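Local coordinates for protein CCMAN5 (Cellulosimicrobium cellulans, PDB 2XSG) that hydrolyses alpha-mannosidic linkages as a calcium-binding bacterial glycoside hydrolase of family 92, at residues D727-A739 / S756-M768. Sequence-based numbering, arbitrary orientation.
Sequences DGATFGNTWVDYA and SDWGTDTAPAFSM
Trp758 reaches from its loop to the backbone of Phe731-Thr734, a chi1 of 176° carrying the indole away from its own backbone N. Along the indole, NE1 gives a nearly straight bond to Phe731 O (2.8 Å), which lies in the ring plane just as NE1 lies in the carbonyl plane; CZ2 approaches the Phe731 ring, CH2 comes to 3.3 Å from Asn733 O, and CZ3 rests on Thr734 CG2. Val721 and Ala724 of strand 720-726 and Gln608 of helix 604-616 also touch this side chain. Cutting the indole back to an alanine would probably cost Phe731 O its N-H donor and open a gap beside the Thr734 methyl. Gly759, at positive phi in a type II turn, sends its CA against Gly732 O in a CA-H...O contact; a water donates to that same oxygen and accepts from Asp761 N.

Thr762 can be followed outward from CB, which lies 3.6 Å from Thr734 OG1. CG2 meets that same oxygen, while OG1, anti to the backbone N (chi1 -170°), accepts from Thr734 N and donates to Ala763 O. Trp735 NE1 reaches Ala763 O in the indole plane (2.8 Å), from the opposite face of the carbonyl to the threonine hydroxyl. Asn733 OD1 takes Ala763 N at 3.0 Å from above its amide plane, and Asn733 ND2 lies over one face of the Trp735 ring; Ala765 CA makes a CH-pi contact with the other, 4.1 Å from the five-membered-ring centroid.

Side-chain-to-backbone bonds, two from indole N-H groups, tie the irregular loop after strand 746-752 to the start of 735-737, an edge strand of a three-stranded antiparallel sheet, and to its link with 729-730, at the edge of the mixed six-stranded sheet; the polar pairing is specific, although Asn733 O is buried without a partner.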
loop_
_atom_site.group_PDB
_atom_site.type_symbol
_atom_site.label_atom_id
_atom_site.label_comp_id
_atom_site.label_asym_id
_atom_site.label_seq_id
_atom_site.Cartn_x
_atom_site.Cartn_y
_atom_site.Cartn_z
ATOM N N ASP A 727 -13.139 15.185 -25.722
ATOM C CA ASP A 727 -13.803 16.499 -25.775
ATOM C C ASP A 727 -14.533 16.680 -27.111
ATOM O O ASP A 727 -14.379 17.716 -27.783
ATOM C CB ASP A 727 -12.782 17.621 -25.561
ATOM C CG ASP A 727 -12.165 17.602 -24.163
ATOM O OD1 ASP A 727 -12.764 17.037 -23.234
ATOM O OD2 ASP A 727 -11.072 18.179 -23.985
ATOM N N GLY A 728 -15.290 15.652 -27.500
ATOM C CA GLY A 728 -16.137 15.686 -28.703
ATOM C C GLY A 728 -15.500 15.283 -30.026
ATOM O O GLY A 728 -16.211 15.039 -31.000
ATOM N N ALA A 729 -14.172 15.193 -30.064
ATOM C CA ALA A 729 -13.437 14.970 -31.306
ATOM C C ALA A 729 -12.862 13.561 -31.362
ATOM O O ALA A 729 -12.441 13.024 -30.333
ATOM C CB ALA A 729 -12.301 16.011 -31.443
ATOM N N THR A 730 -12.852 12.974 -32.565
ATOM C CA THR A 730 -12.359 11.606 -32.772
ATOM C C THR A 730 -10.993 11.423 -32.120
ATOM O O THR A 730 -10.091 12.217 -32.330
ATOM C CB THR A 730 -12.256 11.237 -34.273
ATOM O OG1 THR A 730 -13.518 11.450 -34.891
ATOM C CG2 THR A 730 -11.901 9.749 -34.453
ATOM N N PHE A 731 -10.866 10.371 -31.322
ATOM C CA PHE A 731 -9.658 10.101 -30.572
ATOM C C PHE A 731 -9.169 8.677 -30.879
ATOM O O PHE A 731 -9.927 7.710 -30.743
ATOM C CB PHE A 731 -9.944 10.271 -29.083
ATOM C CG PHE A 731 -8.763 10.009 -28.207
ATOM C CD1 PHE A 731 -7.609 10.799 -28.301
ATOM C CD2 PHE A 731 -8.816 9.008 -27.248
ATOM C CE1 PHE A 731 -6.502 10.553 -27.471
ATOM C CE2 PHE A 731 -7.736 8.768 -26.407
ATOM C CZ PHE A 731 -6.568 9.539 -26.532
ATOM N N GLY A 732 -7.911 8.556 -31.291
ATOM C CA GLY A 732 -7.384 7.264 -31.713
ATOM C C GLY A 732 -6.078 6.839 -31.069
ATOM O O GLY A 732 -5.414 5.932 -31.575
ATOM N N ASN A 733 -5.692 7.501 -29.978
ATOM C CA ASN A 733 -4.488 7.118 -29.240
ATOM C C ASN A 733 -4.861 6.209 -28.081
ATOM O O ASN A 733 -5.950 6.332 -27.530
ATOM C CB ASN A 733 -3.719 8.348 -28.727
ATOM C CG ASN A 733 -3.126 9.191 -29.849
ATOM O OD1 ASN A 733 -3.051 8.773 -31.001
ATOM N ND2 ASN A 733 -2.710 10.388 -29.505
ATOM N N THR A 734 -3.953 5.309 -27.720
ATOM C CA THR A 734 -4.176 4.342 -26.647
ATOM C C THR A 734 -3.466 4.769 -25.343
ATOM O O THR A 734 -3.260 3.963 -24.433
ATOM C CB THR A 734 -3.780 2.920 -27.092
ATOM O OG1 THR A 734 -2.500 2.955 -27.742
ATOM C CG2 THR A 734 -4.841 2.347 -28.074
ATOM N N TRP A 735 -3.112 6.055 -25.284
ATOM C CA TRP A 735 -2.536 6.696 -24.101
ATOM C C TRP A 735 -3.068 8.123 -24.007
ATOM O O TRP A 735 -3.398 8.746 -25.027
ATOM C CB TRP A 735 -1.003 6.723 -24.186
ATOM C CG TRP A 735 -0.462 7.492 -25.375
ATOM C CD1 TRP A 735 -0.175 6.987 -26.618
ATOM C CD2 TRP A 735 -0.153 8.899 -25.433
ATOM N NE1 TRP A 735 0.294 7.988 -27.440
ATOM C CE2 TRP A 735 0.310 9.171 -26.743
ATOM C CE3 TRP A 735 -0.231 9.956 -24.508
ATOM C CZ2 TRP A 735 0.712 10.460 -27.152
ATOM C CZ3 TRP A 735 0.169 11.235 -24.910
ATOM C CH2 TRP A 735 0.623 11.474 -26.227
ATOM N N VAL A 736 -3.163 8.643 -22.789
ATOM C CA VAL A 736 -3.520 10.041 -22.594
ATOM C C VAL A 736 -2.529 10.708 -21.637
ATOM O O VAL A 736 -1.942 10.044 -20.762
ATOM C CB VAL A 736 -4.979 10.240 -22.061
ATOM C CG1 VAL A 736 -5.958 9.257 -22.702
ATOM C CG2 VAL A 736 -5.016 10.079 -20.570
ATOM N N ASP A 737 -2.355 12.019 -21.795
ATOM C CA ASP A 737 -1.480 12.770 -20.908
ATOM C C ASP A 737 -2.179 13.121 -19.611
ATOM O O ASP A 737 -3.397 13.372 -19.594
ATOM C CB ASP A 737 -0.963 14.036 -21.565
ATOM C CG ASP A 737 0.351 14.494 -20.956
ATOM O OD1 ASP A 737 0.331 15.503 -20.195
ATOM O OD2 ASP A 737 1.381 13.804 -21.205
ATOM N N TYR A 738 -1.397 13.150 -18.531
ATOM C CA TYR A 738 -1.876 13.597 -17.220
ATOM C C TYR A 738 -2.595 14.951 -17.292
ATOM O O TYR A 738 -3.656 15.140 -16.667
ATOM C CB TYR A 738 -0.705 13.671 -16.249
ATOM C CG TYR A 738 -1.058 14.161 -14.860
ATOM C CD1 TYR A 738 -1.669 13.316 -13.939
ATOM C CD2 TYR A 738 -0.754 15.475 -14.463
ATOM C CE1 TYR A 738 -1.982 13.768 -12.657
ATOM C CE2 TYR A 738 -1.066 15.940 -13.188
ATOM C CZ TYR A 738 -1.671 15.080 -12.286
ATOM O OH TYR A 738 -1.986 15.519 -11.028
ATOM N N ALA A 739 -2.035 15.882 -18.067
ATOM C CA ALA A 739 -2.624 17.216 -18.200
ATOM C C ALA A 739 -4.067 17.143 -18.717
ATOM O O ALA A 739 -4.944 17.907 -18.289
ATOM C CB ALA A 739 -1.729 18.148 -19.108
ATOM N N SER A 756 -11.914 -4.719 -31.802
ATOM C CA SER A 756 -11.886 -3.819 -32.953
ATOM C C SER A 756 -10.442 -3.392 -33.229
ATOM O O SER A 756 -9.536 -3.684 -32.432
ATOM C CB SER A 756 -12.779 -2.598 -32.703
ATOM O OG SER A 756 -12.078 -1.586 -32.002
ATOM N N ASP A 757 -10.234 -2.695 -34.345
ATOM C CA ASP A 757 -8.932 -2.124 -34.670
ATOM C C ASP A 757 -8.778 -0.667 -34.164
ATOM O O ASP A 757 -7.841 0.037 -34.566
ATOM C CB ASP A 757 -8.648 -2.250 -36.187
ATOM C CG ASP A 757 -9.654 -1.488 -37.052
ATOM O OD1 ASP A 757 -10.562 -0.807 -36.511
ATOM O OD2 ASP A 757 -9.539 -1.567 -38.298
ATOM N N TRP A 758 -9.671 -0.219 -33.278
ATOM C CA TRP A 758 -9.493 1.101 -32.633
ATOM C C TRP A 758 -8.120 1.197 -31.982
ATOM O O TRP A 758 -7.684 0.264 -31.315
ATOM C CB TRP A 758 -10.553 1.397 -31.555
ATOM C CG TRP A 758 -10.258 2.711 -30.865
ATOM C CD1 TRP A 758 -10.558 3.965 -31.337
ATOM C CD2 TRP A 758 -9.546 2.913 -29.625
ATOM N NE1 TRP A 758 -10.111 4.920 -30.463
ATOM C CE2 TRP A 758 -9.490 4.310 -29.401
ATOM C CE3 TRP A 758 -8.977 2.052 -28.673
ATOM C CZ2 TRP A 758 -8.874 4.873 -28.270
ATOM C CZ3 TRP A 758 -8.369 2.609 -27.534
ATOM C CH2 TRP A 758 -8.325 4.016 -27.347
ATOM N N GLY A 759 -7.454 2.326 -32.187
ATOM C CA GLY A 759 -6.159 2.605 -31.580
ATOM C C GLY A 759 -4.933 1.985 -32.225
ATOM O O GLY A 759 -3.823 2.195 -31.750
ATOM N N THR A 760 -5.123 1.210 -33.293
ATOM C CA THR A 760 -4.005 0.539 -33.957
ATOM C C THR A 760 -3.212 1.480 -34.851
ATOM O O THR A 760 -2.248 1.045 -35.484
ATOM C CB THR A 760 -4.452 -0.668 -34.808
ATOM O OG1 THR A 760 -5.451 -0.252 -35.745
ATOM C CG2 THR A 760 -5.001 -1.785 -33.934
ATOM N N ASP A 761 -3.635 2.745 -34.931
ATOM C CA ASP A 761 -2.850 3.794 -35.578
ATOM C C ASP A 761 -2.485 4.881 -34.575
ATOM O O ASP A 761 -2.417 6.062 -34.923
ATOM C CB ASP A 761 -3.603 4.397 -36.773
ATOM C CG ASP A 761 -3.648 3.465 -37.954
ATOM O OD1 ASP A 761 -2.597 2.898 -38.318
ATOM O OD2 ASP A 761 -4.738 3.279 -38.520
ATOM N N THR A 762 -2.249 4.469 -33.324
ATOM C CA THR A 762 -1.914 5.408 -32.247
ATOM C C THR A 762 -0.636 6.217 -32.534
ATOM O O THR A 762 0.317 5.700 -33.126
ATOM C CB THR A 762 -1.834 4.692 -30.846
ATOM O OG1 THR A 762 -1.740 5.672 -29.809
ATOM C CG2 THR A 762 -0.649 3.717 -30.734
ATOM N N ALA A 763 -0.623 7.488 -32.119
ATOM C CA ALA A 763 0.632 8.240 -32.047
ATOM C C ALA A 763 1.480 7.494 -31.016
ATOM O O ALA A 763 0.920 6.992 -30.034
ATOM C CB ALA A 763 0.359 9.698 -31.583
ATOM N N PRO A 764 2.811 7.374 -31.242
ATOM C CA PRO A 764 3.672 6.620 -30.305
ATOM C C PRO A 764 3.620 7.158 -28.886
ATOM O O PRO A 764 3.472 8.369 -28.689
ATOM C CB PRO A 764 5.094 6.810 -30.850
ATOM C CG PRO A 764 4.965 7.599 -32.143
ATOM C CD PRO A 764 3.505 7.701 -32.501
ATOM N N ALA A 765 3.741 6.256 -27.912
ATOM C CA ALA A 765 3.767 6.633 -26.504
ATOM C C ALA A 765 5.190 6.997 -26.112
ATOM O O ALA A 765 6.115 6.847 -26.910
ATOM C CB ALA A 765 3.232 5.498 -25.635
ATOM N N PHE A 766 5.371 7.481 -24.889
ATOM C CA PHE A 766 6.697 7.877 -24.431
ATOM C C PHE A 766 7.693 6.716 -24.353
ATOM O O PHE A 766 7.401 5.651 -23.806
ATOM C CB PHE A 766 6.634 8.590 -23.074
ATOM C CG PHE A 766 7.977 8.872 -22.489
ATOM C CD1 PHE A 766 8.714 9.978 -22.913
ATOM C CD2 PHE A 766 8.530 8.019 -21.539
ATOM C CE1 PHE A 766 9.985 10.244 -22.370
ATOM C CE2 PHE A 766 9.804 8.264 -20.995
ATOM C CZ PHE A 766 10.531 9.385 -21.415
ATOM N N SER A 767 8.879 6.968 -24.900
ATOM C CA SER A 767 10.064 6.149 -24.709
ATOM C C SER A 767 11.224 7.121 -24.662
ATOM O O SER A 767 11.311 8.019 -25.504
ATOM C CB SER A 767 10.252 5.172 -25.868
ATOM O OG SER A 767 9.471 4.023 -25.695
ATOM N N MET A 768 12.095 6.956 -23.664
ATOM C CA MET A 768 13.266 7.815 -23.472
ATOM C C MET A 768 14.090 7.996 -24.755
ATOM O O MET A 768 14.464 9.109 -25.097
ATOM C CB MET A 768 14.148 7.257 -22.351
ATOM C CG MET A 768 15.419 8.041 -22.086
ATOM S SD MET A 768 16.489 7.235 -20.870
ATOM C CE MET A 768 17.158 5.872 -21.822
HETATM O O HOH W 1 -5.839 4.802 -34.023
#